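Local coordinates for protein aspartate aminotransferase (PDB 1O4S) that catalyses the pyridoxal-phosphate-dependent transfer of an amino group from L-aspartate to 2-oxoglutarate, giving oxaloacetate and L-glutamate, at residues 176-181 against 197-202; 227-232 against 236-241. All blocks are in the same frame, centred on the assembly; numbering follows the deposited sequence.

In the fold
Contact 1 and contact 2 are neighbours on the same mixed sheet of the aminotransferase, their centres about 9 Å apart, and every residue that touches across either one is buried. Each belongs to a beta-alpha-beta unit, and strand 209-213 is common to both units. Contact 1 is a small, wholly aliphatic meeting of strand 175-180 with helix 193-206, burying 115 Å². Contact 2 buries 251 Å² between strand 238-243 and the short helix 228-231, and adds an aromatic face and a capped helix start. They join directly where Val200 CG2 lies 3.7 Å from Ile228 CD1. Asn181 brings contact 1 to the cofactor, while the side chain of Tyr240 in contact 2 lies about 12 Å from the bound cofactor.

Contact 1: 176-181 against 197-202; sequences KAVLIN and EGLVRL. With PLP (pyridoxal-5'-phosphate), chain M.
Leu199 reaches from the helix to the strand and meets both Val178 and Ile180 through its CD1 methyl, with CD2 adding a second, looser approach to Val178. Its CB touches neither residue, and CG is still 4.7 Å from Val178 CG1, so the contact rests on the ends of the side chain. CD1 comes up to both partners, 3.9 Å from Ile180 CG2 and 4.1 Å from Val178 CG1. CD2 leans over Val178 alone, 4.2 Å from the same CG1. Both torsions of this leucine are far from staggered (chi1 -140°, chi2 -145°), which asks for some caution about the exact methyl positions. Val178 meets it tip to tip, with CG1 anti to the backbone N (chi1 174°), whereas Ile180 slides past it in the opposite direction and offers the CG2 branch. Two alternate strand residues, Val178 and Ile180, thus share one helix residue, and only 115 Å² is buried.

Following Ile180 in the chain, Asn181 places OD1 3.4 Å from the PLP methyl C2A; OD1 also accepts from Asn185 N, and ND2 donates to Asp213 O, so the amide is held at both ends. Strand 175-180 runs between strands 127-132 and 209-213, parallel to both. Helix 193-206 packs on it within a beta-alpha-beta unit of the large sheet, with Phe208 touching Val178 and Leu199, and helix 228-231 alongside.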
loop_
_atom_site.group_PDB
_atom_site.type_symbol
_atom_site.label_atom_id
_atom_site.label_comp_id
_atom_site.label_asym_id
_atom_site.label_seq_id
_atom_site.Cartn_x
_atom_site.Cartn_y
_atom_site.Cartn_z
ATOM N N LYS B 176 -11.190 -14.324 16.563
ATOM C CA LYS B 176 -11.943 -13.366 15.776
ATOM C C LYS B 176 -12.150 -13.816 14.317
ATOM O O LYS B 176 -13.084 -13.376 13.675
ATOM C CB LYS B 176 -11.214 -11.996 15.822
ATOM C CG LYS B 176 -12.026 -10.813 15.262
ATOM C CD LYS B 176 -13.060 -10.283 16.289
ATOM C CE LYS B 176 -14.125 -9.356 15.607
ATOM N NZ LYS B 176 -13.685 -7.920 15.323
ATOM N N ALA B 177 -11.258 -14.638 13.781
ATOM C CA ALA B 177 -11.363 -15.042 12.389
ATOM C C ALA B 177 -10.708 -16.375 12.101
ATOM O O ALA B 177 -9.787 -16.807 12.807
ATOM C CB ALA B 177 -10.767 -13.947 11.449
ATOM N N VAL B 178 -11.230 -17.038 11.070
ATOM C CA VAL B 178 -10.607 -18.199 10.520
ATOM C C VAL B 178 -10.297 -17.870 9.056
ATOM O O VAL B 178 -11.174 -17.473 8.274
ATOM C CB VAL B 178 -11.498 -19.427 10.633
ATOM C CG1 VAL B 178 -10.866 -20.647 9.882
ATOM C CG2 VAL B 178 -11.782 -19.759 12.105
ATOM N N LEU B 179 -9.027 -18.047 8.710
ATOM C CA LEU B 179 -8.501 -17.757 7.395
ATOM C C LEU B 179 -8.420 -19.027 6.545
ATOM O O LEU B 179 -7.728 -19.979 6.906
ATOM C CB LEU B 179 -7.097 -17.179 7.538
ATOM C CG LEU B 179 -6.383 -16.868 6.227
ATOM C CD1 LEU B 179 -7.142 -15.813 5.441
ATOM C CD2 LEU B 179 -4.946 -16.430 6.528
ATOM N N ILE B 180 -9.072 -19.010 5.391
ATOM C CA ILE B 180 -8.956 -20.106 4.434
ATOM C C ILE B 180 -8.408 -19.616 3.093
ATOM O O ILE B 180 -8.666 -18.519 2.664
ATOM C CB ILE B 180 -10.315 -20.863 4.246
ATOM C CG1 ILE B 180 -11.419 -19.907 3.806
ATOM C CG2 ILE B 180 -10.695 -21.654 5.548
ATOM C CD1 ILE B 180 -12.716 -20.583 3.402
ATOM N N ASN B 181 -7.631 -20.469 2.462
ATOM C CA ASN B 181 -6.979 -20.218 1.200
ATOM C C ASN B 181 -7.157 -21.451 0.302
ATOM O O ASN B 181 -6.345 -22.404 0.322
ATOM C CB ASN B 181 -5.502 -19.967 1.439
ATOM C CG ASN B 181 -4.704 -19.821 0.141
ATOM O OD1 ASN B 181 -3.545 -20.239 0.085
ATOM N ND2 ASN B 181 -5.291 -19.174 -0.880
ATOM N N GLU B 197 -19.257 -25.472 4.322
ATOM C CA GLU B 197 -20.631 -25.366 4.849
ATOM C C GLU B 197 -20.641 -25.417 6.365
ATOM O O GLU B 197 -21.382 -24.677 7.020
ATOM C CB GLU B 197 -21.527 -26.514 4.318
ATOM C CG GLU B 197 -21.762 -26.453 2.813
ATOM C CD GLU B 197 -22.658 -27.555 2.273
ATOM O OE1 GLU B 197 -22.492 -28.747 2.639
ATOM O OE2 GLU B 197 -23.538 -27.214 1.458
ATOM N N GLY B 198 -19.821 -26.308 6.912
ATOM C CA GLY B 198 -19.695 -26.464 8.343
ATOM C C GLY B 198 -19.023 -25.267 8.975
ATOM O O GLY B 198 -19.405 -24.838 10.060
ATOM N N LEU B 199 -18.040 -24.694 8.280
ATOM C CA LEU B 199 -17.296 -23.577 8.824
ATOM C C LEU B 199 -18.222 -22.359 8.877
ATOM O O LEU B 199 -18.201 -21.590 9.818
ATOM C CB LEU B 199 -16.067 -23.307 7.959
ATOM C CG LEU B 199 -14.695 -22.931 8.533
ATOM C CD1 LEU B 199 -14.032 -21.961 7.565
ATOM C CD2 LEU B 199 -14.716 -22.360 9.926
ATOM N N VAL B 200 -19.046 -22.204 7.851
ATOM C CA VAL B 200 -20.036 -21.135 7.796
ATOM C C VAL B 200 -21.088 -21.278 8.926
ATOM O O VAL B 200 -21.575 -20.276 9.441
ATOM C CB VAL B 200 -20.741 -21.125 6.401
ATOM C CG1 VAL B 200 -22.092 -20.382 6.442
ATOM C CG2 VAL B 200 -19.853 -20.549 5.372
ATOM N N ARG B 201 -21.426 -22.516 9.296
ATOM C CA ARG B 201 -22.284 -22.774 10.447
ATOM C C ARG B 201 -21.578 -22.355 11.724
ATOM O O ARG B 201 -22.151 -21.645 12.541
ATOM C CB ARG B 201 -22.683 -24.261 10.553
ATOM C CG ARG B 201 -23.837 -24.683 9.667
ATOM C CD ARG B 201 -24.432 -26.082 10.010
ATOM N NE ARG B 201 -23.544 -27.199 9.640
ATOM C CZ ARG B 201 -23.404 -27.704 8.397
ATOM N NH1 ARG B 201 -24.101 -27.205 7.367
ATOM N NH2 ARG B 201 -22.553 -28.715 8.181
ATOM N N LEU B 202 -20.345 -22.815 11.897
ATOM C CA LEU B 202 -19.532 -22.454 13.067
ATOM C C LEU B 202 -19.384 -20.952 13.273
ATOM O O LEU B 202 -19.363 -20.505 14.415
ATOM C CB LEU B 202 -18.111 -23.006 12.958
ATOM C CG LEU B 202 -17.728 -24.354 13.543
ATOM C CD1 LEU B 202 -16.198 -24.490 13.468
ATOM C CD2 LEU B 202 -18.222 -24.500 14.987
HETATM N N1 PLP M . -2.626 -15.259 -1.518
HETATM C C2 PLP M . -1.805 -16.261 -1.997
HETATM C C2A PLP M . -1.835 -17.548 -1.226
HETATM C C3 PLP M . -0.977 -16.054 -3.111
HETATM O O3 PLP M . -0.262 -16.959 -3.526
HETATM C C4 PLP M . -1.017 -14.829 -3.797
HETATM C C4A PLP M . -0.127 -14.609 -5.040
HETATM C C5 PLP M . -1.892 -13.842 -3.280
HETATM C C6 PLP M . -2.671 -14.077 -2.149
HETATM C C5A PLP M . -2.099 -12.455 -3.851
HETATM O O4P PLP M . -1.056 -11.617 -4.320
HETATM P P PLP M . -1.348 -10.195 -4.994
HETATM O O1P PLP M . -0.312 -10.180 -6.057
HETATM O O2P PLP M . -2.737 -10.138 -5.479
HETATM O O3P PLP M . -1.020 -9.313 -3.854
#

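Contact 2: 227-232 against 236-241; sequences SILDVS and DRIVYI
Leu229 drives its CD1 methyl onto one face of the Tyr240 ring, a CH-pi contact 3.6 Å from Leu229 CD1 to the ring centroid and 15° off the normal. The two side chains cross at about a right angle. With CG anti to the backbone N (chi1 176°), Tyr240 extends its ring from the strand over the start of the helix, where Ile228 CG2 approaches the ring edge, 4.3 Å from Tyr240 CD1. Tyr240 OH is hydrogen-bonded to Asn242 ND2. Replacing Tyr240 by an alanine removes both ring and hydroxyl, which is likely to open a gap beside Leu229 CD1 and deprive Asn242 ND2 of this partner.

The helix start beside the ring is polar but buried: Ser227 and Asp230 form a capping box, with Leu229 N to Ser227 OG at 2.9 Å and a nearly straight bond (174°) from Ser227 N to Asp230 OD1. Ser227 OG is also bonded to Glu214 OE1. Ile238 fills the second half of the tight part: its CD1 sits 3.8 Å from Ile228 CG1, and its CG2 is 4.1 Å from Leu229 CD2.

The packing thins toward Ser232, which brings only CB to Ile238, 4.0 Å from CG1. Asp236 is exposed and Arg237 partly exposed, so the contact ends at this Ser232-Ile238 pair.

Helix 228-231 lies between helices 81-95 and 193-206, joining strands 209-213 and 238-243 in a beta-alpha-beta unit, while Val239, directed away from helix 228-231, packs on helix 109-121 across the sheet.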
loop_
_atom_site.group_PDB
_atom_site.type_symbol
_atom_site.label_atom_id
_atom_site.label_comp_id
_atom_site.label_asym_id
_atom_site.label_seq_id
_atom_site.Cartn_x
_atom_site.Cartn_y
_atom_site.Cartn_z
ATOM N N SER B 227 -16.358 -22.262 -3.570
ATOM C CA SER B 227 -16.037 -20.960 -3.002
ATOM C C SER B 227 -16.799 -20.832 -1.706
ATOM O O SER B 227 -17.869 -21.425 -1.564
ATOM C CB SER B 227 -16.491 -19.856 -3.953
ATOM O OG SER B 227 -16.422 -18.593 -3.361
ATOM N N ILE B 228 -16.272 -20.054 -0.770
ATOM C CA ILE B 228 -17.051 -19.705 0.410
ATOM C C ILE B 228 -18.370 -19.038 -0.010
ATOM O O ILE B 228 -19.365 -19.126 0.702
ATOM C CB ILE B 228 -16.261 -18.793 1.392
ATOM C CG1 ILE B 228 -16.844 -18.900 2.829
ATOM C CG2 ILE B 228 -16.251 -17.319 0.911
ATOM C CD1 ILE B 228 -16.745 -20.302 3.449
ATOM N N LEU B 229 -18.362 -18.362 -1.151
ATOM C CA LEU B 229 -19.581 -17.759 -1.702
ATOM C C LEU B 229 -20.592 -18.774 -2.325
ATOM O O LEU B 229 -21.735 -18.405 -2.608
ATOM C CB LEU B 229 -19.211 -16.686 -2.717
ATOM C CG LEU B 229 -18.292 -15.568 -2.183
ATOM C CD1 LEU B 229 -18.160 -14.489 -3.246
ATOM C CD2 LEU B 229 -18.763 -14.949 -0.887
ATOM N N ASP B 230 -20.159 -20.020 -2.540
ATOM C CA ASP B 230 -21.065 -21.145 -2.860
ATOM C C ASP B 230 -21.894 -21.653 -1.662
ATOM O O ASP B 230 -23.004 -22.162 -1.836
ATOM C CB ASP B 230 -20.268 -22.322 -3.445
ATOM C CG ASP B 230 -19.840 -22.093 -4.916
ATOM O OD1 ASP B 230 -18.708 -22.478 -5.271
ATOM O OD2 ASP B 230 -20.576 -21.565 -5.775
ATOM N N VAL B 231 -21.343 -21.507 -0.456
ATOM C CA VAL B 231 -21.946 -22.049 0.772
ATOM C C VAL B 231 -22.435 -20.988 1.784
ATOM O O VAL B 231 -22.967 -21.322 2.838
ATOM C CB VAL B 231 -20.970 -23.017 1.481
ATOM C CG1 VAL B 231 -20.687 -24.231 0.585
ATOM C CG2 VAL B 231 -19.670 -22.325 1.871
ATOM N N SER B 232 -22.251 -19.716 1.461
ATOM C CA SER B 232 -22.684 -18.643 2.333
ATOM C C SER B 232 -23.941 -18.058 1.726
ATOM O O SER B 232 -24.209 -18.251 0.545
ATOM C CB SER B 232 -21.598 -17.566 2.441
ATOM O OG SER B 232 -21.591 -16.687 1.317
ATOM N N ASP B 236 -22.299 -11.211 6.320
ATOM C CA ASP B 236 -22.226 -10.758 7.726
ATOM C C ASP B 236 -20.957 -11.215 8.431
ATOM O O ASP B 236 -20.375 -10.479 9.249
ATOM C CB ASP B 236 -23.449 -11.185 8.529
ATOM C CG ASP B 236 -24.617 -10.244 8.334
ATOM O OD1 ASP B 236 -25.734 -10.595 8.806
ATOM O OD2 ASP B 236 -24.501 -9.134 7.729
ATOM N N ARG B 237 -20.535 -12.426 8.079
ATOM C CA ARG B 237 -19.362 -13.041 8.648
ATOM C C ARG B 237 -18.383 -13.482 7.570
ATOM O O ARG B 237 -17.513 -14.282 7.828
ATOM C CB ARG B 237 -19.805 -14.213 9.523
ATOM C CG ARG B 237 -20.431 -13.767 10.851
ATOM C CD ARG B 237 -21.302 -14.818 11.522
ATOM N NE ARG B 237 -22.752 -14.626 11.288
ATOM C CZ ARG B 237 -23.472 -15.170 10.291
ATOM N NH1 ARG B 237 -22.913 -15.979 9.379
ATOM N NH2 ARG B 237 -24.777 -14.902 10.208
ATOM N N ILE B 238 -18.491 -12.928 6.370
ATOM C CA ILE B 238 -17.595 -13.317 5.272
ATOM C C ILE B 238 -16.776 -12.145 4.785
ATOM O O ILE B 238 -17.329 -11.098 4.489
ATOM C CB ILE B 238 -18.392 -13.876 4.083
ATOM C CG1 ILE B 238 -19.310 -15.029 4.519
ATOM C CG2 ILE B 238 -17.441 -14.301 2.949
ATOM C CD1 ILE B 238 -18.579 -16.273 5.003
ATOM N N VAL B 239 -15.466 -12.349 4.676
ATOM C CA VAL B 239 -14.575 -11.414 3.996
ATOM C C VAL B 239 -14.017 -12.167 2.790
ATOM O O VAL B 239 -13.279 -13.127 2.949
ATOM C CB VAL B 239 -13.414 -10.908 4.917
ATOM C CG1 VAL B 239 -12.487 -9.986 4.176
ATOM C CG2 VAL B 239 -13.976 -10.203 6.158
ATOM N N TYR B 240 -14.379 -11.732 1.598
ATOM C CA TYR B 240 -13.981 -12.404 0.392
ATOM C C TYR B 240 -12.832 -11.637 -0.254
ATOM O O TYR B 240 -12.912 -10.429 -0.431
ATOM C CB TYR B 240 -15.191 -12.518 -0.535
ATOM C CG TYR B 240 -14.903 -13.112 -1.883
ATOM C CD1 TYR B 240 -14.833 -14.504 -2.061
ATOM C CD2 TYR B 240 -14.698 -12.271 -3.012
ATOM C CE1 TYR B 240 -14.563 -15.054 -3.343
ATOM C CE2 TYR B 240 -14.442 -12.803 -4.273
ATOM C CZ TYR B 240 -14.366 -14.192 -4.440
ATOM O OH TYR B 240 -14.139 -14.705 -5.689
ATOM N N ILE B 241 -11.759 -12.356 -0.581
ATOM C CA ILE B 241 -10.576 -11.764 -1.178
ATOM C C ILE B 241 -10.205 -12.424 -2.496
ATOM O O ILE B 241 -10.088 -13.658 -2.588
ATOM C CB ILE B 241 -9.399 -11.775 -0.172
ATOM C CG1 ILE B 241 -9.784 -10.849 0.979
ATOM C CG2 ILE B 241 -8.093 -11.361 -0.854
ATOM C CD1 ILE B 241 -8.862 -10.771 2.049
#